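Local coordinates for protein PppA (Pseudomonas aeruginosa, PDB 6JKV) that regulates the type VI secretion system as a manganese-binding PP2C-family protein, probably by removing phosphate from serine or threonine residues of its targets, at residues S74-V77 with D78-R82; S87-P90 with A91-A95; Q109-L113 with R114-V118; K218-D221 with D222-R226. All coordinates share one frame; numbering follows the deposited sequence.

Contact 1 of 4, residues S74-V77 with D78-R82; sequences SLIV and DTLRR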
loop_
_atom_site.group_PDB
_atom_site.type_symbol
_atom_site.label_atom_id
_atom_site.label_comp_id
_atom_site.label_asym_id
_atom_site.label_seq_id
_atom_site.Cartn_x
_atom_site.Cartn_y
_atom_site.Cartn_z
ATOM N N SER A 74 6.957 -9.453 -3.018
ATOM C CA SER A 74 7.559 -10.180 -1.875
ATOM C C SER A 74 8.958 -9.625 -1.607
ATOM O O SER A 74 9.297 -9.459 -0.420
ATOM C CB SER A 74 7.560 -11.670 -2.083
ATOM O OG SER A 74 8.072 -11.990 -3.355
ATOM N N LEU A 75 9.731 -9.333 -2.660
ATOM C CA LEU A 75 11.084 -8.723 -2.525
ATOM C C LEU A 75 10.953 -7.368 -1.816
ATOM O O LEU A 75 11.812 -7.035 -0.979
ATOM C CB LEU A 75 11.749 -8.562 -3.896
ATOM C CG LEU A 75 13.124 -7.887 -3.861
ATOM C CD1 LEU A 75 14.089 -8.659 -2.975
ATOM C CD2 LEU A 75 13.703 -7.722 -5.260
ATOM N N ILE A 76 9.920 -6.603 -2.158
ATOM C CA ILE A 76 9.636 -5.306 -1.492
ATOM C C ILE A 76 9.454 -5.549 0.009
ATOM O O ILE A 76 10.148 -4.889 0.808
ATOM C CB ILE A 76 8.405 -4.627 -2.117
ATOM C CG1 ILE A 76 8.756 -3.929 -3.432
ATOM C CG2 ILE A 76 7.754 -3.672 -1.134
ATOM C CD1 ILE A 76 7.546 -3.508 -4.225
ATOM N N VAL A 77 8.531 -6.439 0.378
ATOM C CA VAL A 77 8.130 -6.613 1.801
ATOM C C VAL A 77 9.328 -7.163 2.582
ATOM O O VAL A 77 9.557 -6.688 3.704
ATOM C CB VAL A 77 6.856 -7.469 1.972
ATOM C CG1 VAL A 77 5.644 -6.808 1.323
ATOM C CG2 VAL A 77 7.030 -8.875 1.446
ATOM N N ASP A 78 10.091 -8.087 2.001
ATOM C CA ASP A 78 11.257 -8.704 2.686
ATOM C C ASP A 78 12.395 -7.694 2.853
ATOM O O ASP A 78 13.039 -7.719 3.920
ATOM C CB ASP A 78 11.785 -9.929 1.941
ATOM C CG ASP A 78 10.805 -11.088 1.893
ATOM O OD1 ASP A 78 9.827 -11.076 2.681
ATOM O OD2 ASP A 78 11.014 -11.989 1.051
ATOM N N THR A 79 12.680 -6.889 1.827
ATOM C CA THR A 79 13.747 -5.859 1.889
ATOM C C THR A 79 13.375 -4.809 2.943
ATOM O O THR A 79 14.259 -4.397 3.725
ATOM C CB THR A 79 14.003 -5.218 0.516
ATOM O OG1 THR A 79 14.352 -6.241 -0.422
ATOM C CG2 THR A 79 15.098 -4.170 0.578
ATOM N N LEU A 80 12.107 -4.395 2.980
ATOM C CA LEU A 80 11.669 -3.336 3.923
ATOM C C LEU A 80 11.645 -3.905 5.342
ATOM O O LEU A 80 12.016 -3.175 6.278
ATOM C CB LEU A 80 10.310 -2.785 3.493
ATOM C CG LEU A 80 10.337 -1.952 2.210
ATOM C CD1 LEU A 80 9.026 -1.204 2.045
ATOM C CD2 LEU A 80 11.520 -0.983 2.182
ATOM N N ARG A 81 11.285 -5.180 5.496
ATOM C CA ARG A 81 11.217 -5.813 6.831
ATOM C C ARG A 81 12.614 -5.825 7.463
ATOM O O ARG A 81 12.717 -5.586 8.681
ATOM C CB ARG A 81 10.630 -7.227 6.743
ATOM C CG ARG A 81 10.269 -7.819 8.100
ATOM C CD ARG A 81 10.137 -9.329 8.069
ATOM N NE ARG A 81 8.865 -9.777 7.513
ATOM C CZ ARG A 81 8.692 -10.244 6.271
ATOM N NH1 ARG A 81 9.712 -10.342 5.425
ATOM N NH2 ARG A 81 7.490 -10.640 5.883
ATOM N N ARG A 82 13.661 -6.063 6.671
ATOM C CA ARG A 82 15.018 -6.279 7.228
ATOM C C ARG A 82 15.647 -4.943 7.640
ATOM O O ARG A 82 16.668 -4.970 8.350
ATOM C CB ARG A 82 15.898 -7.053 6.246
ATOM C CG ARG A 82 16.817 -6.211 5.374
ATOM C CD ARG A 82 17.930 -7.087 4.817
ATOM N NE ARG A 82 17.423 -8.417 4.499
ATOM C CZ ARG A 82 16.717 -8.721 3.409
ATOM N NH1 ARG A 82 16.455 -7.796 2.498
ATOM N NH2 ARG A 82 16.284 -9.958 3.221
#
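Leu-75 O takes two hydrogen bonds from Thr-79, one from its backbone N and one from its hydroxyl, and the two donors reach it from opposite faces of the carbonyl plane. The Thr-79 OG1 to Leu-75 O distance is 2.7 Å. The Thr-79 chi1 of -58° sets OG1 beside its own backbone N and opposite the carbonyl carbon, which turns the hydroxyl back down the helix. The Leu-75 methyl CD1 lies alongside this hydroxyl, 3.5 Å from Thr-79 OG1. The other backbone bonds are regular i to i+4 links: Asp-78 N to Ser-74 O, Leu-80 N to Ile-76 O and Arg-81 N to Val-77 O.

The charged pair lies within one turn. Arg-81 NH1 donates to Asp-78 OD1 at 2.8 Å, with the oxygen almost in the guanidinium plane; NH1 comes from the anti side, tilted about 30° out of the carboxylate plane. A bend at chi3 of Arg-81 (-79°) brings the guanidinium back over this turn, with Val-77 O under one face.

Among the van der Waals contacts, Ile-76 CG2 faces Leu-80 CD1 at 4.2 Å, and Val-77 CG2 lies 3.8 Å from Asp-78 OD1.

Ile-76 and Leu-80 pack on strands 56-63 and 120-129, Val-77 leans on strand 46-51, and Leu-75 and Thr-79 meet helix 89-114.

Contact 2 of 4, residues S87-P90 with A91-A95; sequences SSLP and AYVGA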
loop_
_atom_site.group_PDB
_atom_site.type_symbol
_atom_site.label_atom_id
_atom_site.label_comp_id
_atom_site.label_asym_id
_atom_site.label_seq_id
_atom_site.Cartn_x
_atom_site.Cartn_y
_atom_site.Cartn_z
ATOM N N SER A 87 15.189 5.107 15.442
ATOM C CA SER A 87 14.256 5.798 16.367
ATOM C C SER A 87 13.749 7.087 15.710
ATOM O O SER A 87 12.576 7.435 15.926
ATOM C CB SER A 87 14.902 6.071 17.695
ATOM O OG SER A 87 16.012 6.935 17.535
ATOM N N SER A 88 14.614 7.760 14.941
ATOM C CA SER A 88 14.288 9.002 14.194
ATOM C C SER A 88 13.494 8.653 12.936
ATOM O O SER A 88 14.028 7.930 12.071
ATOM C CB SER A 88 15.521 9.775 13.838
ATOM O OG SER A 88 15.257 10.698 12.793
ATOM N N LEU A 89 12.278 9.177 12.826
ATOM C CA LEU A 89 11.402 8.906 11.665
ATOM C C LEU A 89 12.051 9.402 10.371
ATOM O O LEU A 89 12.060 8.666 9.391
ATOM C CB LEU A 89 10.022 9.530 11.888
ATOM C CG LEU A 89 9.028 9.330 10.742
ATOM C CD1 LEU A 89 8.872 7.863 10.367
ATOM C CD2 LEU A 89 7.674 9.907 11.102
ATOM N N PRO A 90 12.597 10.633 10.266
ATOM C CA PRO A 90 13.199 11.061 8.998
ATOM C C PRO A 90 14.357 10.170 8.530
ATOM O O PRO A 90 14.463 9.937 7.343
ATOM C CB PRO A 90 13.690 12.488 9.270
ATOM C CG PRO A 90 12.828 12.955 10.424
ATOM C CD PRO A 90 12.587 11.715 11.264
ATOM N N ALA A 91 15.198 9.700 9.450
ATOM C CA ALA A 91 16.318 8.793 9.112
ATOM C C ALA A 91 15.753 7.457 8.635
ATOM O O ALA A 91 16.263 6.921 7.640
ATOM C CB ALA A 91 17.253 8.611 10.283
ATOM N N TYR A 92 14.734 6.948 9.330
ATOM C CA TYR A 92 14.035 5.695 8.961
ATOM C C TYR A 92 13.496 5.831 7.536
ATOM O O TYR A 92 13.741 4.943 6.714
ATOM C CB TYR A 92 12.940 5.360 9.976
ATOM C CG TYR A 92 12.360 3.977 9.828
ATOM C CD1 TYR A 92 13.169 2.871 9.599
ATOM C CD2 TYR A 92 11.001 3.761 9.961
ATOM C CE1 TYR A 92 12.640 1.597 9.480
ATOM C CE2 TYR A 92 10.455 2.494 9.839
ATOM C CZ TYR A 92 11.276 1.408 9.607
ATOM O OH TYR A 92 10.737 0.165 9.505
ATOM N N VAL A 93 12.837 6.955 7.245
ATOM C CA VAL A 93 12.217 7.218 5.914
ATOM C C VAL A 93 13.313 7.251 4.846
ATOM O O VAL A 93 13.085 6.661 3.771
ATOM C CB VAL A 93 11.378 8.508 5.925
ATOM C CG1 VAL A 93 11.054 8.986 4.522
ATOM C CG2 VAL A 93 10.112 8.315 6.743
ATOM N N GLY A 94 14.450 7.899 5.129
ATOM C CA GLY A 94 15.624 7.872 4.238
ATOM C C GLY A 94 16.068 6.449 3.933
ATOM O O GLY A 94 16.337 6.146 2.750
ATOM N N ALA A 95 16.120 5.593 4.957
ATOM C CA ALA A 95 16.545 4.180 4.821
ATOM C C ALA A 95 15.519 3.412 3.984
ATOM O O ALA A 95 15.947 2.578 3.166
ATOM C CB ALA A 95 16.739 3.542 6.178
#
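Leu-89 and Val-93 stand one turn apart and touch through their methyl groups. From the Leu-89 CB, which points away from residues 91-95, the chain runs to CG, set opposite the backbone N (chi1 179°). At the fork chi2 of 54° turns CD1 forward along the helix, where it meets Val-93 CG2 at 3.9 Å. The side chain as a whole also packs on Gln-132 and Ser-134 of strand 132-138 and on Ala-127 and Arg-129 of strand 120-129. Val-93 CG2 has a second neighbour, lying 3.3 Å from Leu-89 O. That carbonyl accepts from Val-93 N at 2.9 Å, the N-H coming in nearly along the C=O axis.

This is the first turn of helix 89-114, and Ser-88 is its N-cap. Ser-88 OG accepts from Ala-91 N in a weak capping bond, long at 3.5 Å but fairly straight at 168°. The same hydroxyl oxygen lies 3.8 Å from Ala-91 CB. Pro-90 sits in the first turn, where a residue without an N-H costs the helix no hydrogen bond, and its own carbonyl serves Gly-94 N at 3.0 Å.

Tyr-92 N donates to Ser-88 O in the carbonyl plane. Tyr-92 CB is 3.5 Å from both Ser-88 O and Leu-89 O, while its ring leads away from residues 87-90, packs against Ala-54, Ile-83 and Ala-127, and makes a cation-pi contact with Arg-129. Next to Leu-89 on the sheet side, Val-93 reaches Ser-134 and Leu-136 of strand 132-138.

Contact 3 of 4, residues Q109-L113 with R114-V118; sequences QEAGL and RGVSV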
loop_
_atom_site.group_PDB
_atom_site.type_symbol
_atom_site.label_atom_id
_atom_site.label_comp_id
_atom_site.label_asym_id
_atom_site.label_seq_id
_atom_site.Cartn_x
_atom_site.Cartn_y
_atom_site.Cartn_z
ATOM N N GLN A 109 17.262 -5.171 -13.359
ATOM C CA GLN A 109 18.311 -6.132 -13.788
ATOM C C GLN A 109 17.659 -7.477 -14.147
ATOM O O GLN A 109 17.941 -7.998 -15.248
ATOM C CB GLN A 109 19.364 -6.280 -12.687
ATOM C CG GLN A 109 20.288 -7.482 -12.858
ATOM C CD GLN A 109 20.783 -8.012 -11.534
ATOM O OE1 GLN A 109 19.992 -8.371 -10.668
ATOM N NE2 GLN A 109 22.097 -8.080 -11.371
ATOM N N GLU A 110 16.811 -8.013 -13.259
ATOM C CA GLU A 110 16.209 -9.361 -13.431
ATOM C C GLU A 110 15.276 -9.362 -14.648
ATOM O O GLU A 110 15.330 -10.325 -15.440
ATOM C CB GLU A 110 15.471 -9.797 -12.161
ATOM C CG GLU A 110 14.882 -11.196 -12.253
ATOM C CD GLU A 110 15.910 -12.314 -12.284
ATOM O OE1 GLU A 110 17.045 -12.084 -11.844
ATOM O OE2 GLU A 110 15.571 -13.411 -12.773
ATOM N N ALA A 111 14.448 -8.324 -14.791
ATOM C CA ALA A 111 13.465 -8.215 -15.891
ATOM C C ALA A 111 14.212 -8.123 -17.226
ATOM O O ALA A 111 13.816 -8.819 -18.191
ATOM C CB ALA A 111 12.552 -7.029 -15.670
ATOM N N GLY A 112 15.267 -7.306 -17.278
ATOM C CA GLY A 112 16.143 -7.199 -18.452
ATOM C C GLY A 112 16.715 -8.554 -18.826
ATOM O O GLY A 112 16.627 -8.930 -20.012
ATOM N N LEU A 113 17.242 -9.283 -17.839
ATOM C CA LEU A 113 17.845 -10.622 -18.048
ATOM C C LEU A 113 16.805 -11.567 -18.662
ATOM O O LEU A 113 17.121 -12.221 -19.670
ATOM C CB LEU A 113 18.370 -11.179 -16.724
ATOM C CG LEU A 113 18.771 -12.657 -16.754
ATOM C CD1 LEU A 113 19.909 -12.903 -17.743
ATOM C CD2 LEU A 113 19.153 -13.147 -15.366
ATOM N N ARG A 114 15.615 -11.652 -18.067
ATOM C CA ARG A 114 14.584 -12.622 -18.512
ATOM C C ARG A 114 13.994 -12.187 -19.861
ATOM O O ARG A 114 13.519 -13.059 -20.608
ATOM C CB ARG A 114 13.503 -12.787 -17.442
ATOM C CG ARG A 114 14.006 -13.382 -16.135
ATOM C CD ARG A 114 12.847 -13.828 -15.268
ATOM N NE ARG A 114 13.167 -13.856 -13.848
ATOM C CZ ARG A 114 12.272 -14.003 -12.870
ATOM N NH1 ARG A 114 10.984 -14.127 -13.153
ATOM N NH2 ARG A 114 12.670 -14.006 -11.607
ATOM N N GLY A 115 14.039 -10.893 -20.175
ATOM C CA GLY A 115 13.469 -10.346 -21.420
ATOM C C GLY A 115 11.958 -10.207 -21.349
ATOM O O GLY A 115 11.338 -10.117 -22.413
ATOM N N VAL A 116 11.381 -10.184 -20.146
ATOM C CA VAL A 116 9.906 -10.086 -19.965
ATOM C C VAL A 116 9.499 -8.621 -20.145
ATOM O O VAL A 116 10.316 -7.723 -19.859
ATOM C CB VAL A 116 9.434 -10.629 -18.601
ATOM C CG1 VAL A 116 10.028 -11.996 -18.303
ATOM C CG2 VAL A 116 9.720 -9.648 -17.475
ATOM N N SER A 117 8.255 -8.403 -20.567
ATOM C CA SER A 117 7.665 -7.055 -20.748
ATOM C C SER A 117 7.164 -6.503 -19.412
ATOM O O SER A 117 7.338 -5.299 -19.186
ATOM C CB SER A 117 6.570 -7.090 -21.774
ATOM O OG SER A 117 7.099 -7.363 -23.064
ATOM N N VAL A 118 6.591 -7.349 -18.556
ATOM C CA VAL A 118 5.958 -6.898 -17.279
ATOM C C VAL A 118 6.646 -7.582 -16.099
ATOM O O VAL A 118 6.599 -8.825 -16.016
ATOM C CB VAL A 118 4.442 -7.164 -17.259
ATOM C CG1 VAL A 118 3.784 -6.457 -16.084
ATOM C CG2 VAL A 118 3.783 -6.752 -18.564
#
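Arg-114 and Glu-110, four residues apart at the end of helix 89-114, form a salt bridge. Arg-114 NE donates to Glu-110 OE2 at 2.7 Å and 165°, using the anti lone pair of the oxygen, and OE2 lies at the guanidinium edge, close to its plane. NH2 adds a weak bond to the same oxygen at 3.2 Å. The two flat groups are steeply turned, their planes 77° apart. NE and NH2 both use OE2 alone, while OE1 is taken by a salt bridge from Arg-106. A bend in Glu-110 at chi2 (69°) brings OE2 to the extended Arg-114 chain, whose CG is also 3.4 Å from Glu-110 O. Arg-114 NH1 bonds to Ala-67 O.

In the backbone, Arg-114 N donates to Glu-110 O as in the helix. Gly-115 then leaves helical geometry with a positive phi, and its N donates to Ala-111 O at 2.9 Å. It also makes a weak bond to Gly-112 O, the 5→2 bond of the turn.

Val-116 follows. Its N makes the 6→1 bond, weak as well, to Ala-111 O at 3.4 Å, and its CG2 lies 4.3 Å from Ala-111 CB. With the positive-phi glycine and Ala-111 and Val-116 as the apolar pair, the pattern fits a Schellman motif.

The exposed turn hands helix 89-114 to strand 120-129 through a short loop. Met-119 of that loop touches Glu-110, Ala-111 and Arg-114, while the Arg-114 guanidinium makes a cation-pi contact with Phe-71 of helix 69-82.

Contact 4 of 4, residues K218-D221 with D222-R226; sequences KTAD and DSELR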
loop_
_atom_site.group_PDB
_atom_site.type_symbol
_atom_site.label_atom_id
_atom_site.label_comp_id
_atom_site.label_asym_id
_atom_site.label_seq_id
_atom_site.Cartn_x
_atom_site.Cartn_y
_atom_site.Cartn_z
ATOM N N LYS A 218 -11.699 -0.647 -5.965
ATOM C CA LYS A 218 -12.380 -1.004 -7.231
ATOM C C LYS A 218 -13.754 -1.613 -6.937
ATOM O O LYS A 218 -14.620 -1.548 -7.823
ATOM C CB LYS A 218 -11.521 -1.980 -8.032
ATOM C CG LYS A 218 -11.481 -1.695 -9.522
ATOM C CD LYS A 218 -11.050 -2.898 -10.323
ATOM C CE LYS A 218 -9.642 -3.351 -9.993
ATOM N NZ LYS A 218 -8.653 -2.306 -10.328
ATOM N N THR A 219 -13.959 -2.161 -5.740
ATOM C CA THR A 219 -15.204 -2.880 -5.367
ATOM C C THR A 219 -15.990 -2.165 -4.259
ATOM O O THR A 219 -17.110 -2.616 -3.945
ATOM C CB THR A 219 -14.889 -4.310 -4.927
ATOM O OG1 THR A 219 -13.832 -4.294 -3.965
ATOM C CG2 THR A 219 -14.487 -5.192 -6.087
ATOM N N ALA A 220 -15.446 -1.103 -3.667
ATOM C CA ALA A 220 -16.153 -0.285 -2.655
ATOM C C ALA A 220 -15.712 1.172 -2.789
ATOM O O ALA A 220 -14.498 1.437 -2.859
ATOM C CB ALA A 220 -15.877 -0.809 -1.271
ATOM N N ASP A 221 -16.673 2.086 -2.830
ATOM C CA ASP A 221 -16.372 3.531 -2.962
ATOM C C ASP A 221 -15.968 4.053 -1.583
ATOM O O ASP A 221 -16.125 3.317 -0.592
ATOM C CB ASP A 221 -17.534 4.296 -3.609
ATOM C CG ASP A 221 -18.789 4.351 -2.755
ATOM O OD1 ASP A 221 -18.686 4.832 -1.619
ATOM O OD2 ASP A 221 -19.856 3.909 -3.226
ATOM N N ASP A 222 -15.487 5.291 -1.541
ATOM C CA ASP A 222 -14.858 5.896 -0.342
ATOM C C ASP A 222 -15.846 6.016 0.823
ATOM O O ASP A 222 -15.384 5.942 1.974
ATOM C CB ASP A 222 -14.252 7.251 -0.680
ATOM C CG ASP A 222 -12.923 7.118 -1.399
ATOM O OD1 ASP A 222 -12.490 5.960 -1.641
ATOM O OD2 ASP A 222 -12.319 8.170 -1.699
ATOM N N SER A 223 -17.141 6.207 0.554
ATOM C CA SER A 223 -18.161 6.342 1.624
ATOM C C SER A 223 -18.361 4.989 2.312
ATOM O O SER A 223 -18.537 4.963 3.549
ATOM C CB SER A 223 -19.458 6.918 1.110
ATOM O OG SER A 223 -20.041 6.087 0.124
ATOM N N GLU A 224 -18.317 3.900 1.549
ATOM C CA GLU A 224 -18.415 2.533 2.117
ATOM C C GLU A 224 -17.126 2.204 2.868
ATOM O O GLU A 224 -17.213 1.586 3.928
ATOM C CB GLU A 224 -18.724 1.517 1.020
ATOM C CG GLU A 224 -20.097 1.725 0.404
ATOM C CD GLU A 224 -20.299 1.003 -0.908
ATOM O OE1 GLU A 224 -19.307 0.788 -1.613
ATOM O OE2 GLU A 224 -21.451 0.629 -1.207
ATOM N N LEU A 225 -15.966 2.624 2.360
ATOM C CA LEU A 225 -14.689 2.436 3.094
ATOM C C LEU A 225 -14.791 3.146 4.447
ATOM O O LEU A 225 -14.429 2.534 5.466
ATOM C CB LEU A 225 -13.510 2.971 2.276
ATOM C CG LEU A 225 -13.211 2.261 0.956
ATOM C CD1 LEU A 225 -11.990 2.889 0.301
ATOM C CD2 LEU A 225 -13.005 0.766 1.142
ATOM N N ARG A 226 -15.286 4.384 4.462
ATOM C CA ARG A 226 -15.473 5.164 5.708
ATOM C C ARG A 226 -16.404 4.404 6.664
ATOM O O ARG A 226 -16.116 4.374 7.879
ATOM C CB ARG A 226 -16.048 6.544 5.380
ATOM C CG ARG A 226 -16.174 7.464 6.586
ATOM C CD ARG A 226 -17.569 8.048 6.684
ATOM N NE ARG A 226 -18.508 7.084 7.241
ATOM C CZ ARG A 226 -18.780 6.948 8.535
ATOM N NH1 ARG A 226 -18.193 7.735 9.424
ATOM N NH2 ARG A 226 -19.646 6.034 8.944
HETATM O O HOH W 1 -12.903 3.481 -2.815
HETATM O O HOH W 2 -19.966 1.576 -4.227
#
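A capping box starts helix 222-229: Asp-221 and Glu-224 each accept from the other's backbone N. Asp-221 N donates to Glu-224 OE1 at 3.2 Å, approaching on the anti side and tilted out of the carboxylate plane, and Glu-224 N returns a weak bond to Asp-221 OD1 at 3.3 Å.

OD1 takes three bonds, two of them weak: besides that from Glu-224 N, a weak one from Ser-223 N and a short one, 2.5 Å, from Ser-223 OG. Asp-221 chi1 of 67° tucks the carboxylate between its backbone N and carbonyl carbon, over the first N-H groups of the helix.

The two carboxylates lie stacked, planes 7° apart, with Asp-221 OD2 only 3.6 Å from Glu-224 OE1. One water donates to both of these oxygens, and Glu-224 OE2 is salt-bridged to Arg-248, which probably eases the repulsion. A second water joins Ala-220 O to Asp-222 OD1.

One residue before the cap, Ala-220 CB meets Leu-225 CD2 at 4.1 Å. Both are buried: Ala-220 leans on Leu-244 and Leu-225 on Leu-241 of helix 234-247, with Leu-225 also against Tyr-144 and Leu-151 of strands 142-147 and 150-153.

Overall arrangement
All four contacts are local, and they come in series along the chain. Contact 1 lies in helix 69-82; contacts 2 and 3 mark the two ends of helix 89-114, about 32 Å apart between centres. Contact 1 sits between them, about 16 Å from contact 2 and 20 Å from contact 3, centre to centre, as the two helices pack side by side on the sheet that includes strands 56-63 and 120-129. Contact 4 is on the opposite side of the chain's centre, its centre about 28 to 36 Å from theirs, where helix 222-229 lies against the second sheet. The two-sheet sandwich of the PP2C fold, with the manganese site at one end, therefore carries helices on both faces.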